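Local coordinates for gamma-glutamyltranspeptidase (Ggt) (PDB 5BPK), which probably cleaves gamma-glutamyl bonds in compounds such as glutathione and passes the glutamyl group to water or amino acids, as an N-terminal nucleophile hydrolase, at residues A[45-50]-A[70-75]; A[158-163]-A[222-227]; A[170-175]-A[209-214]. One frame throughout, in Å; residues are numbered along the deposited sequence.

Interaction 1: residues A[45-50]-A[70-75]; sequences PLASEI and FALAVV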
loop_
_atom_site.group_PDB
_atom_site.type_symbol
_atom_site.label_atom_id
_atom_site.label_comp_id
_atom_site.label_asym_id
_atom_site.label_seq_id
_atom_site.Cartn_x
_atom_site.Cartn_y
_atom_site.Cartn_z
ATOM N N PRO A 45 10.036 11.002 -9.252
ATOM C CA PRO A 45 10.561 10.990 -10.612
ATOM C C PRO A 45 11.933 10.335 -10.761
ATOM O O PRO A 45 12.191 9.757 -11.792
ATOM C CB PRO A 45 10.612 12.471 -10.995
ATOM C CG PRO A 45 9.620 13.133 -10.126
ATOM C CD PRO A 45 9.667 12.366 -8.822
ATOM N N LEU A 46 12.812 10.435 -9.767
ATOM C CA LEU A 46 14.120 9.763 -9.875
ATOM C C LEU A 46 13.967 8.241 -9.896
ATOM O O LEU A 46 14.658 7.559 -10.653
ATOM C CB LEU A 46 15.083 10.177 -8.759
ATOM C CG LEU A 46 15.542 11.636 -8.777
ATOM C CD1 LEU A 46 16.303 11.976 -7.502
ATOM C CD2 LEU A 46 16.389 11.940 -10.011
ATOM N N ALA A 47 13.044 7.717 -9.096
ATOM C CA ALA A 47 12.797 6.281 -9.083
ATOM C C ALA A 47 12.102 5.817 -10.360
ATOM O O ALA A 47 12.440 4.767 -10.904
ATOM C CB ALA A 47 12.005 5.874 -7.841
ATOM N N SER A 48 11.144 6.604 -10.848
ATOM C CA SER A 48 10.457 6.272 -12.089
ATOM C C SER A 48 11.445 6.215 -13.250
ATOM O O SER A 48 11.398 5.293 -14.065
ATOM C CB SER A 48 9.347 7.278 -12.386
ATOM O OG SER A 48 8.410 7.320 -11.322
ATOM N N GLU A 49 12.343 7.197 -13.298
ATOM C CA GLU A 49 13.367 7.280 -14.329
ATOM C C GLU A 49 14.268 6.046 -14.299
ATOM O O GLU A 49 14.633 5.519 -15.352
ATOM C CB GLU A 49 14.189 8.567 -14.146
ATOM C CG GLU A 49 15.292 8.776 -15.161
ATOM C CD GLU A 49 15.982 10.122 -15.012
ATOM O OE1 GLU A 49 16.378 10.492 -13.874
ATOM O OE2 GLU A 49 16.133 10.806 -16.046
ATOM N N ILE A 50 14.623 5.598 -13.100
ATOM C CA ILE A 50 15.455 4.404 -12.927
ATOM C C ILE A 50 14.711 3.168 -13.465
ATOM O O ILE A 50 15.271 2.384 -14.237
ATOM C CB ILE A 50 15.884 4.229 -11.444
ATOM C CG1 ILE A 50 17.008 5.210 -11.093
ATOM C CG2 ILE A 50 16.336 2.809 -11.169
ATOM C CD1 ILE A 50 17.221 5.380 -9.590
ATOM N N PHE A 70 14.290 -0.466 -4.564
ATOM C CA PHE A 70 15.501 0.034 -3.896
ATOM C C PHE A 70 15.712 1.548 -4.053
ATOM O O PHE A 70 16.168 2.205 -3.116
ATOM C CB PHE A 70 16.750 -0.725 -4.349
ATOM C CG PHE A 70 16.819 -2.138 -3.829
ATOM C CD1 PHE A 70 16.964 -2.374 -2.473
ATOM C CD2 PHE A 70 16.731 -3.227 -4.690
ATOM C CE1 PHE A 70 17.027 -3.663 -1.969
ATOM C CE2 PHE A 70 16.796 -4.526 -4.190
ATOM C CZ PHE A 70 16.949 -4.736 -2.824
ATOM N N ALA A 71 15.404 2.099 -5.228
ATOM C CA ALA A 71 15.543 3.549 -5.447
ATOM C C ALA A 71 14.648 4.351 -4.497
ATOM O O ALA A 71 15.104 5.308 -3.882
ATOM C CB ALA A 71 15.261 3.914 -6.904
ATOM N N LEU A 72 13.396 3.934 -4.341
ATOM C CA LEU A 72 12.480 4.633 -3.431
ATOM C C LEU A 72 12.929 4.549 -1.968
ATOM O O LEU A 72 12.630 5.444 -1.168
ATOM C CB LEU A 72 11.056 4.076 -3.568
ATOM C CG LEU A 72 10.291 4.405 -4.847
ATOM C CD1 LEU A 72 8.985 3.575 -4.917
ATOM C CD2 LEU A 72 9.990 5.901 -4.935
ATOM N N ALA A 73 13.636 3.475 -1.613
ATOM C CA ALA A 73 14.208 3.348 -0.266
ATOM C C ALA A 73 15.217 4.465 0.064
ATOM O O ALA A 73 15.475 4.753 1.244
ATOM C CB ALA A 73 14.853 1.961 -0.069
ATOM N N VAL A 74 15.765 5.085 -0.978
ATOM C CA VAL A 74 16.739 6.160 -0.846
ATOM C C VAL A 74 16.076 7.536 -1.041
ATOM O O VAL A 74 16.254 8.426 -0.224
ATOM C CB VAL A 74 17.888 5.962 -1.860
ATOM C CG1 VAL A 74 18.893 7.120 -1.795
ATOM C CG2 VAL A 74 18.583 4.649 -1.600
ATOM N N VAL A 75 15.293 7.695 -2.101
ATOM C CA VAL A 75 14.775 9.022 -2.480
ATOM C C VAL A 75 13.416 9.371 -1.888
ATOM O O VAL A 75 12.989 10.522 -1.978
ATOM C CB VAL A 75 14.719 9.197 -4.008
ATOM C CG1 VAL A 75 16.120 9.009 -4.612
ATOM C CG2 VAL A 75 13.710 8.233 -4.673
#

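Interaction 2: residues A[158-163]-A[222-227]; sequences LIDPAI and QIKTLG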
loop_
_atom_site.group_PDB
_atom_site.type_symbol
_atom_site.label_atom_id
_atom_site.label_comp_id
_atom_site.label_asym_id
_atom_site.label_seq_id
_atom_site.Cartn_x
_atom_site.Cartn_y
_atom_site.Cartn_z
ATOM N N LEU A 158 20.616 -3.544 -10.821
ATOM C CA LEU A 158 19.337 -2.962 -10.420
ATOM C C LEU A 158 19.444 -2.120 -9.153
ATOM O O LEU A 158 18.665 -1.175 -8.968
ATOM C CB LEU A 158 18.287 -4.065 -10.263
ATOM C CG LEU A 158 18.000 -4.883 -11.525
ATOM C CD1 LEU A 158 17.047 -6.024 -11.188
ATOM C CD2 LEU A 158 17.470 -4.038 -12.688
ATOM N N ILE A 159 20.410 -2.440 -8.296
ATOM C CA ILE A 159 20.585 -1.727 -7.022
ATOM C C ILE A 159 21.615 -0.589 -7.112
ATOM O O ILE A 159 21.608 0.328 -6.293
ATOM C CB ILE A 159 20.948 -2.717 -5.875
ATOM C CG1 ILE A 159 20.615 -2.124 -4.496
ATOM C CG2 ILE A 159 22.437 -3.161 -5.960
ATOM C CD1 ILE A 159 20.572 -3.167 -3.404
ATOM N N ASP A 160 22.490 -0.633 -8.111
ATOM C CA ASP A 160 23.505 0.409 -8.253
ATOM C C ASP A 160 22.930 1.833 -8.290
ATOM O O ASP A 160 23.498 2.723 -7.660
ATOM C CB ASP A 160 24.395 0.171 -9.486
ATOM C CG ASP A 160 25.602 -0.719 -9.190
ATOM O OD1 ASP A 160 25.888 -1.019 -8.013
ATOM O OD2 ASP A 160 26.276 -1.111 -10.157
ATOM N N PRO A 161 21.804 2.059 -9.007
ATOM C CA PRO A 161 21.296 3.442 -9.022
ATOM C C PRO A 161 20.913 3.960 -7.638
ATOM O O PRO A 161 21.181 5.119 -7.305
ATOM C CB PRO A 161 20.070 3.357 -9.938
ATOM C CG PRO A 161 20.415 2.252 -10.882
ATOM C CD PRO A 161 21.142 1.232 -10.038
ATOM N N ALA A 162 20.300 3.098 -6.843
ATOM C CA ALA A 162 19.964 3.434 -5.474
ATOM C C ALA A 162 21.220 3.733 -4.659
ATOM O O ALA A 162 21.259 4.710 -3.918
ATOM C CB ALA A 162 19.157 2.293 -4.827
ATOM N N ILE A 163 22.252 2.902 -4.813
ATOM C CA ILE A 163 23.514 3.111 -4.097
ATOM C C ILE A 163 24.132 4.463 -4.472
ATOM O O ILE A 163 24.595 5.208 -3.596
ATOM C CB ILE A 163 24.523 1.969 -4.372
ATOM C CG1 ILE A 163 24.027 0.654 -3.759
ATOM C CG2 ILE A 163 25.886 2.324 -3.793
ATOM C CD1 ILE A 163 24.795 -0.588 -4.208
ATOM N N GLN A 222 26.054 -4.107 1.026
ATOM C CA GLN A 222 26.011 -5.461 1.587
ATOM C C GLN A 222 25.003 -6.324 0.834
ATOM O O GLN A 222 25.266 -7.496 0.534
ATOM C CB GLN A 222 25.662 -5.448 3.084
ATOM C CG GLN A 222 26.802 -5.025 3.978
ATOM C CD GLN A 222 28.016 -5.941 3.829
ATOM O OE1 GLN A 222 29.001 -5.575 3.194
ATOM N NE2 GLN A 222 27.925 -7.147 4.380
ATOM N N ILE A 223 23.864 -5.727 0.508
ATOM C CA ILE A 223 22.827 -6.418 -0.239
ATOM C C ILE A 223 23.313 -6.704 -1.661
ATOM O O ILE A 223 23.132 -7.808 -2.162
ATOM C CB ILE A 223 21.503 -5.620 -0.222
ATOM C CG1 ILE A 223 20.982 -5.499 1.222
ATOM C CG2 ILE A 223 20.456 -6.277 -1.128
ATOM C CD1 ILE A 223 19.924 -4.397 1.435
ATOM N N LYS A 224 23.948 -5.711 -2.288
ATOM C CA LYS A 224 24.521 -5.877 -3.625
ATOM C C LYS A 224 25.476 -7.066 -3.664
ATOM O O LYS A 224 25.428 -7.868 -4.590
ATOM C CB LYS A 224 25.260 -4.603 -4.053
ATOM C CG LYS A 224 26.027 -4.713 -5.377
ATOM C CD LYS A 224 26.673 -3.388 -5.722
ATOM C CE LYS A 224 27.644 -3.497 -6.871
ATOM N NZ LYS A 224 28.111 -2.156 -7.296
ATOM N N THR A 225 26.336 -7.164 -2.656
ATOM C CA THR A 225 27.416 -8.157 -2.642
ATOM C C THR A 225 26.968 -9.560 -2.218
ATOM O O THR A 225 27.452 -10.557 -2.769
ATOM C CB THR A 225 28.580 -7.681 -1.732
ATOM O OG1 THR A 225 29.137 -6.476 -2.273
ATOM C CG2 THR A 225 29.684 -8.731 -1.644
ATOM N N LEU A 226 26.050 -9.628 -1.251
ATOM C CA LEU A 226 25.635 -10.887 -0.624
ATOM C C LEU A 226 24.174 -11.270 -0.868
ATOM O O LEU A 226 23.735 -12.342 -0.442
ATOM C CB LEU A 226 25.853 -10.799 0.888
ATOM C CG LEU A 226 27.277 -10.472 1.337
ATOM C CD1 LEU A 226 27.292 -10.226 2.821
ATOM C CD2 LEU A 226 28.226 -11.609 0.944
ATOM N N GLY A 227 23.413 -10.399 -1.530
ATOM C CA GLY A 227 21.978 -10.606 -1.676
ATOM C C GLY A 227 21.260 -10.313 -0.376
ATOM O O GLY A 227 21.763 -9.564 0.476
#

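Interaction 3: residues A[170-175]-A[209-214]; sequences YAISQR and DLFVQK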
loop_
_atom_site.group_PDB
_atom_site.type_symbol
_atom_site.label_atom_id
_atom_site.label_comp_id
_atom_site.label_asym_id
_atom_site.label_seq_id
_atom_site.Cartn_x
_atom_site.Cartn_y
_atom_site.Cartn_z
ATOM N N TYR A 170 20.894 13.605 -3.052
ATOM C CA TYR A 170 19.906 14.267 -3.893
ATOM C C TYR A 170 19.331 15.451 -3.125
ATOM O O TYR A 170 19.410 15.506 -1.892
ATOM C CB TYR A 170 18.785 13.298 -4.312
ATOM C CG TYR A 170 18.001 12.727 -3.154
ATOM C CD1 TYR A 170 18.416 11.572 -2.502
ATOM C CD2 TYR A 170 16.840 13.354 -2.711
ATOM C CE1 TYR A 170 17.690 11.055 -1.419
ATOM C CE2 TYR A 170 16.109 12.850 -1.633
ATOM C CZ TYR A 170 16.537 11.695 -0.999
ATOM O OH TYR A 170 15.828 11.182 0.068
ATOM N N ALA A 171 18.779 16.407 -3.864
ATOM C CA ALA A 171 18.254 17.627 -3.270
ATOM C C ALA A 171 16.888 17.382 -2.635
ATOM O O ALA A 171 16.014 16.779 -3.248
ATOM C CB ALA A 171 18.155 18.727 -4.320
ATOM N N ILE A 172 16.717 17.866 -1.408
ATOM C CA ILE A 172 15.451 17.749 -0.698
ATOM C C ILE A 172 14.402 18.614 -1.414
ATOM O O ILE A 172 14.652 19.780 -1.714
ATOM C CB ILE A 172 15.589 18.191 0.793
ATOM C CG1 ILE A 172 16.492 17.234 1.583
ATOM C CG2 ILE A 172 14.219 18.288 1.460
ATOM C CD1 ILE A 172 15.948 15.822 1.715
ATOM N N SER A 173 13.242 18.033 -1.702
ATOM C CA SER A 173 12.163 18.756 -2.367
ATOM C C SER A 173 11.395 19.592 -1.344
ATOM O O SER A 173 11.583 19.428 -0.134
ATOM C CB SER A 173 11.211 17.782 -3.070
ATOM O OG SER A 173 10.488 16.992 -2.136
ATOM N N GLN A 174 10.546 20.495 -1.833
ATOM C CA GLN A 174 9.659 21.263 -0.960
ATOM C C GLN A 174 8.815 20.333 -0.095
ATOM O O GLN A 174 8.707 20.534 1.118
ATOM C CB GLN A 174 8.723 22.184 -1.763
ATOM C CG GLN A 174 7.802 23.023 -0.871
ATOM C CD GLN A 174 6.764 23.811 -1.647
ATOM O OE1 GLN A 174 6.982 24.191 -2.798
ATOM N NE2 GLN A 174 5.626 24.077 -1.008
ATOM N N ARG A 175 8.214 19.321 -0.717
ATOM C CA ARG A 175 7.327 18.406 -0.002
ATOM C C ARG A 175 8.105 17.608 1.043
ATOM O O ARG A 175 7.614 17.408 2.148
ATOM C CB ARG A 175 6.584 17.468 -0.964
ATOM C CG ARG A 175 5.613 16.489 -0.287
ATOM C CD ARG A 175 4.592 17.192 0.604
ATOM N NE ARG A 175 3.711 16.243 1.285
ATOM C CZ ARG A 175 3.090 16.467 2.444
ATOM N NH1 ARG A 175 3.231 17.623 3.092
ATOM N NH2 ARG A 175 2.320 15.515 2.966
ATOM N N ASP A 209 18.612 21.374 0.084
ATOM C CA ASP A 209 19.799 20.793 0.720
ATOM C C ASP A 209 20.103 19.434 0.117
ATOM O O ASP A 209 19.185 18.685 -0.194
ATOM C CB ASP A 209 19.610 20.584 2.231
ATOM C CG ASP A 209 19.689 21.869 3.035
ATOM O OD1 ASP A 209 20.164 22.907 2.523
ATOM O OD2 ASP A 209 19.286 21.828 4.215
ATOM N N LEU A 210 21.392 19.123 -0.014
ATOM C CA LEU A 210 21.847 17.804 -0.445
ATOM C C LEU A 210 21.715 16.824 0.719
ATOM O O LEU A 210 22.292 17.032 1.794
ATOM C CB LEU A 210 23.304 17.865 -0.923
ATOM C CG LEU A 210 23.805 16.616 -1.646
ATOM C CD1 LEU A 210 23.109 16.458 -2.989
ATOM C CD2 LEU A 210 25.309 16.656 -1.817
ATOM N N PHE A 211 20.940 15.767 0.496
ATOM C CA PHE A 211 20.683 14.731 1.495
ATOM C C PHE A 211 21.488 13.486 1.106
ATOM O O PHE A 211 21.170 12.819 0.118
ATOM C CB PHE A 211 19.191 14.414 1.532
ATOM C CG PHE A 211 18.795 13.497 2.645
ATOM C CD1 PHE A 211 19.022 13.857 3.960
ATOM C CD2 PHE A 211 18.213 12.273 2.387
ATOM C CE1 PHE A 211 18.677 13.018 4.997
ATOM C CE2 PHE A 211 17.852 11.432 3.428
ATOM C CZ PHE A 211 18.083 11.809 4.732
ATOM N N VAL A 212 22.532 13.206 1.886
ATOM C CA VAL A 212 23.453 12.100 1.646
ATOM C C VAL A 212 23.230 11.050 2.724
ATOM O O VAL A 212 23.028 11.392 3.897
ATOM C CB VAL A 212 24.922 12.595 1.688
ATOM C CG1 VAL A 212 25.883 11.441 1.503
ATOM C CG2 VAL A 212 25.129 13.667 0.623
ATOM N N GLN A 213 23.254 9.778 2.325
ATOM C CA GLN A 213 22.945 8.666 3.233
ATOM C C GLN A 213 24.029 7.599 3.191
ATOM O O GLN A 213 23.858 6.526 2.611
ATOM C CB GLN A 213 21.578 8.078 2.886
ATOM C CG GLN A 213 20.453 9.062 3.127
ATOM C CD GLN A 213 19.095 8.507 2.754
ATOM O OE1 GLN A 213 18.368 7.980 3.606
ATOM N NE2 GLN A 213 18.745 8.616 1.477
ATOM N N LYS A 214 25.150 7.908 3.836
ATOM C CA LYS A 214 26.339 7.086 3.765
ATOM C C LYS A 214 26.152 5.687 4.372
ATOM O O LYS A 214 26.594 4.700 3.789
ATOM C CB LYS A 214 27.485 7.822 4.454
ATOM C CG LYS A 214 28.844 7.216 4.237
ATOM C CD LYS A 214 29.895 8.093 4.881
ATOM C CE LYS A 214 31.195 7.364 5.083
ATOM N NZ LYS A 214 32.268 8.300 5.478
#

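Interaction 1: residues A[45-50]-A[70-75]
The carbonyl oxygen of Ala71, whose methyl faces Ala47 and Ile50 across the contact, is held by two backbone donors, Val74 N and Val75 N, each 3.0 Å from Ala71 O. It sits in the last turns of helix 61-75, which returns antiparallel beside helix 45-56 as the second arm of a helical hairpin. The short axes run at 160° and come within 8.9 Å, a close approach consistent with alanine on both sides: Ala47 CB lies 3.9 Å from Ala71 CB. No hydrogen bond crosses the seam, which is wholly apolar. Leu72 starts off to one side, but its CD2 branch swings back against the methyl of Ala47, with 3.5 Å between Leu72 CD2 and Ala47 CB. Tyr18 of the neighbouring gamma-glutamyltranspeptidase chain also packs on Leu72. Toward the partly exposed margin, Leu46 and Val75 meet at a slant through single methyls, Leu46 CD1 and Val75 CG1. Ile50 closes the other end. Its CG1 lies anti to the carbonyl carbon (chi1 -76°), and the chain continues so that CD1 rests 3.6 Å from Ala71 CB.

Interaction 2: residues A[158-163]-A[222-227]
Lys224 reaches Asp160 with its ammonium group, and the salt bridge from Lys224 NZ to Asp160 OD1 is short, 2.6 Å. The nitrogen comes to the syn lone pair of OD1, on the side of the other carboxylate oxygen, yet it favours one oxygen clearly: Lys224 NZ stays 3.6 Å from Asp160 OD2. The lysine gets there by full extension. Its CG is anti to the backbone N (chi1 174°) and every later torsion is near 180°, which carries the chain across the interface between helix 155-168 and helix 214-226, antiparallel at 161° with short axes 10.1 Å apart.

Under the charges lies an apolar layer. Ile159 CG2 abuts Lys224 CB at 3.7 Å, while Ile163 CD1 meets Lys224 CD at 3.7 Å, the two side chains crossing almost perpendicularly. Deeper in, Ile159 CD1 leans on Ile223 CG2, again at about a right angle, and Phe70 of helix 61-75 packs on Ile159.

Backbone donors are served unevenly. Pro161 brings no N-H, and neither its nitrogen nor that of Ala162 bonds to the preceding turn, hence a kink; regular bonding resumes where Ile163 N gives to Ile159 O at 3.0 Å. In the partner helix Leu226 N bonds Gln222 O, and Thr225 OG1 bonds the carbonyl of Asn221. The helix then ends at Gly227, whose positive phi suits glycine and whose N makes a weak bond to Ile223 O.

The lysine thus serves two purposes: its methylenes belong to the hydrophobic seam, and its ammonium pairs with a carboxylate at the partly exposed margin, where the two opposite charges would probably each favour the ionised form of the other.

Interaction 3: residues A[170-175]-A[209-214]
Tyr170 and Phe211 pair through the N-H and C=O of each residue, as an antiparallel hydrogen-bonded pair. Phe211 N to Tyr170 O is short and nearly straight, 2.8 Å with 169° at the hydrogen; the return bond, Tyr170 N to Phe211 O, is longer at 3.3 Å, its donor lying above the carbonyl plane. A third bond, Ile172 N to Asp209 O at 2.9 Å, extends the pairing past Ala171 and Leu210, the non-hydrogen-bonded pair. Asp209 O also receives a CA-H contact from Ala171 CA at 3.4 Å.

Among the rings, Phe211 turns an edge toward the face of Tyr170 in an offset edge-to-face stack, with centroids 5.9 Å apart and planes at 77°. Tyr170 CG lies between the backbone N and the carbonyl carbon (chi1 61°), which brings its ring alongside Phe211.

Aliphatic groups flank them: Ile172 CD1 presses on Phe211 CB at 3.5 Å, and on the opposite face of the ribbon Leu210 CD1 rests against the backbone, 3.6 Å from Tyr170 N.

For polar side chains, Gln213 NE2 sits at the edge of the Tyr170 ring, 3.9 Å from Tyr170 CE1; NE2 and Tyr170 OH both hydrogen-bond to Val74 O. Asp209 OD2 bonds Gln206 N and forms a salt bridge with Lys199.

Ser173 and Gln213 hold the N-cap positions of helices 174-187 and 214-226, and Ser173 OG caps Gln176 N; the whole is a minimal two-stranded antiparallel ribbon, each strand passing into a helix after two residues.

Overall arrangement
Interaction 1 is the hub: its centre lies about 13 Å from that of interaction 2 and about 13 Å from that of interaction 3, whereas the latter two have centres about 20 Å apart and do not touch. Along the chain, interaction 1 closes first; interaction 3 is then nested inside the loop closed by interaction 2. Helix 155-168 leads into strand 170-171, and strand 210-211 into helix 214-226, so the ribbon and the helix pair are two levels of one antiparallel layout. Helix 61-75 joins them, with Phe70 and Ala71 against Ala162 and Val74 O at its C-terminal end taking up Tyr170 OH and Gln213 NE2 of interaction 3. The side chain of Leu72 is about 12 Å from the bound ligand.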